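Local coordinates for SusD superfamily protein (Bacteroides vulgatus ATCC 8482, PDB 3JQ0) that probably binds glycans or other nutrients at the bacterial outer membrane, at residues Y76-I79 with N80-Q84. Numbering follows the deposited sequence.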
ATOM      1  N   TYR A  76      12.312  -7.079  12.564  1.00  9.64           N
ATOM      2  CA  TYR A  76      12.841  -6.950  13.919  1.00  9.72           C
ATOM      3  C   TYR A  76      14.196  -6.264  13.984  1.00 10.91           C
ATOM      4  O   TYR A  76      14.495  -5.544  14.925  1.00 11.88           O
ATOM      5  CB  TYR A  76      12.888  -8.259  14.671  1.00 10.54           C
ATOM      6  CG  TYR A  76      11.528  -8.604  15.238  1.00 10.75           C
ATOM      7  CD1 TYR A  76      11.097  -8.036  16.421  1.00 11.67           C
ATOM      8  CD2 TYR A  76      10.648  -9.441  14.592  1.00 10.94           C
ATOM      9  CE1 TYR A  76       9.832  -8.311  16.968  1.00 11.10           C
ATOM     10  CE2 TYR A  76       9.367  -9.716  15.107  1.00 11.16           C
ATOM     11  CZ  TYR A  76       8.971  -9.171  16.290  1.00 10.27           C
ATOM     12  OH  TYR A  76       7.738  -9.481  16.779  1.00 11.73           O
ATOM     13  N   LYS A  77      15.041  -6.425  12.983  1.00 12.46           N
ATOM     14  CA  LYS A  77      16.342  -5.724  13.089  0.52 12.93           C
ATOM     15  C   LYS A  77      16.136  -4.222  12.840  1.00 12.30           C
ATOM     16  O   LYS A  77      16.940  -3.430  13.305  1.00 13.30           O
ATOM     17  CB  LYS A  77      17.454  -6.350  12.271  0.52 14.01           C
ATOM     18  CG  LYS A  77      17.281  -6.249  10.786  0.52 13.05           C
ATOM     19  CD  LYS A  77      18.559  -6.838  10.151  0.52 13.69           C
ATOM     20  CE  LYS A  77      18.554  -7.074   8.670  0.52 11.96           C
ATOM     21  NZ  LYS A  77      18.379  -5.797   7.961  0.52 13.55           N
ATOM     22  N   ILE A  78      15.043  -3.813  12.138  1.00 11.48           N
ATOM     23  CA  ILE A  78      14.696  -2.386  12.079  1.00 10.60           C
ATOM     24  C   ILE A  78      14.218  -1.887  13.422  1.00  9.47           C
ATOM     25  O   ILE A  78      14.657  -0.857  13.913  1.00  9.73           O
ATOM     26  CB  ILE A  78      13.630  -2.055  10.983  1.00 10.84           C
ATOM     27  CG1 ILE A  78      13.927  -2.784   9.657  1.00 11.21           C
ATOM     28  CG2 ILE A  78      13.452  -0.578  10.826  1.00 11.72           C
ATOM     29  CD1 ILE A  78      12.879  -2.588   8.599  1.00 12.94           C
ATOM     30  N   ILE A  79      13.325  -2.652  14.020  1.00  9.39           N
ATOM     31  CA  ILE A  79      12.792  -2.337  15.341  1.00  9.78           C
ATOM     32  C   ILE A  79      13.939  -2.145  16.348  1.00  9.92           C
ATOM     33  O   ILE A  79      13.938  -1.195  17.144  1.00 10.78           O
ATOM     34  CB  ILE A  79      11.747  -3.396  15.781  1.00 10.12           C
ATOM     35  CG1 ILE A  79      10.485  -3.264  14.909  1.00 10.08           C
ATOM     36  CG2 ILE A  79      11.389  -3.251  17.269  1.00 11.48           C
ATOM     37  CD1 ILE A  79       9.557  -4.480  14.981  1.00 10.59           C
ATOM     38  N   ASN A  80      14.929  -3.035  16.311  1.00 10.83           N
ATOM     39  CA  ASN A  80      16.102  -2.926  17.190  0.50 11.39           C
ATOM     40  C   ASN A  80      16.752  -1.563  17.042  1.00 11.09           C
ATOM     41  O   ASN A  80      17.055  -0.884  18.037  1.00 12.24           O
ATOM     42  CB  ASN A  80      17.083  -4.053  16.847  0.50 11.57           C
ATOM     43  CG  ASN A  80      18.315  -4.148  17.787  0.50 12.32           C
ATOM     44  OD1 ASN A  80      18.697  -3.215  18.516  0.50 13.49           O
ATOM     45  ND2 ASN A  80      18.967  -5.307  17.707  0.50 14.55           N
ATOM     46  N   GLN A  81      16.998  -1.143  15.794  1.00 10.64           N
ATOM     47  CA  GLN A  81      17.619   0.159  15.584  1.00 10.80           C
ATOM     48  C   GLN A  81      16.729   1.324  16.028  1.00 10.26           C
ATOM     49  O   GLN A  81      17.206   2.302  16.568  1.00 11.10           O
ATOM     50  CB  GLN A  81      18.051   0.322  14.102  1.00 11.42           C
ATOM     51  CG  GLN A  81      19.038  -0.774  13.609  1.00 16.01           C
ATOM     52  CD  GLN A  81      20.278  -0.813  14.373  1.00 20.84           C
ATOM     53  OE1 GLN A  81      20.963   0.197  14.455  1.00 25.03           O
ATOM     54  NE2 GLN A  81      20.623  -1.993  14.929  1.00 24.73           N
ATOM     55  N   ILE A  82      15.417   1.244  15.783  1.00 10.11           N
ATOM     56  CA  ILE A  82      14.496   2.276  16.236  1.00  9.79           C
ATOM     57  C   ILE A  82      14.594   2.384  17.766  1.00 10.04           C
ATOM     58  O   ILE A  82      14.582   3.482  18.339  1.00 11.44           O
ATOM     59  CB  ILE A  82      13.039   1.990  15.784  1.00  8.97           C
ATOM     60  CG1 ILE A  82      12.906   2.038  14.253  1.00  9.81           C
ATOM     61  CG2 ILE A  82      12.097   2.978  16.454  1.00 10.67           C
ATOM     62  CD1 ILE A  82      11.601   1.450  13.717  1.00 10.21           C
ATOM     63  N   ASN A  83      14.589   1.233  18.432  1.00 11.05           N
ATOM     64  CA  ASN A  83      14.675   1.225  19.895  1.00 11.78           C
ATOM     65  C   ASN A  83      15.923   1.931  20.418  1.00 12.26           C
ATOM     66  O   ASN A  83      15.884   2.693  21.394  1.00 13.35           O
ATOM     67  CB  ASN A  83      14.629  -0.198  20.410  1.00 11.85           C
ATOM     68  CG  ASN A  83      13.279  -0.891  20.151  1.00 11.52           C
ATOM     69  OD1 ASN A  83      12.265  -0.252  19.865  1.00 12.35           O
ATOM     70  ND2 ASN A  83      13.270  -2.206  20.251  1.00 11.55           N
ATOM     71  N   GLN A  84      17.035   1.728  19.736  1.00 11.82           N
ATOM     72  CA  GLN A  84      18.254   2.475  20.018  1.00 12.67           C
ATOM     73  C   GLN A  84      18.084   3.988  19.821  1.00 12.51           C
ATOM     74  O   GLN A  84      18.455   4.770  20.702  1.00 13.26           O
ATOM     75  CB  GLN A  84      19.376   1.937  19.143  1.00 13.57           C
ATOM     76  CG  GLN A  84      20.715   2.609  19.357  1.00 15.34           C
ATOM     77  CD  GLN A  84      21.836   2.012  18.545  1.00 19.25           C
ATOM     78  OE1 GLN A  84      21.639   1.053  17.786  1.00 23.00           O
ATOM     79  NE2 GLN A  84      23.017   2.598  18.678  1.00 25.04           N
TER
HETATM   80  O   HOH W   1      19.469  -4.270  13.935  1.00 27.54           O
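The backbone O of K77 is gripped from two directions. A water donates to it at 2.7 Å from the water O to K77 O. The amide N of Q81 also reaches it, but weakly, at 3.4 Å from Q81 N to K77 O. The same water accepts a bond from Q81 NE2, 2.7 Å from its O. The Q81 chain is bent at chi2 (-60°), which turns the amide back toward K77 and lets the water close the bridge over a stretched helix bond. The next two helix bonds are shorter: N83 N bonds to I79 O at 2.8 Å, and I82 N to I78 O at 2.9 Å.

The I79 and N83 side chains run alongside each other. The methyl CG2 of I79 rests 3.7 Å from ND2 of N83. CG of N83 stands anti to its own carbonyl carbon (chi1 -66°), which lays the amide over I79 O, 3.1 Å from N83 CG to that O. The polar atoms of the buried N83 amide have other partners: OD1 takes a bond from R111, and ND2 gives bonds to the backbone O of Y128 and D130. With alanine in place of N83, R111 and these two carbonyls would probably lose a mate, and a gap would open beside I79 CG2. I78 meets I82 through CG2 and CD1, 4.0 Å apart, and both also touch L114.

This is the i to i+4 pattern of an alpha-helix, here helix 75-91. I78, I79 and I82 pack on helix 97-122, I78, Q81 and Q84 meet helix 9-25, and N80 and N83 hold the loop at 128-132, in the helical SusD fold.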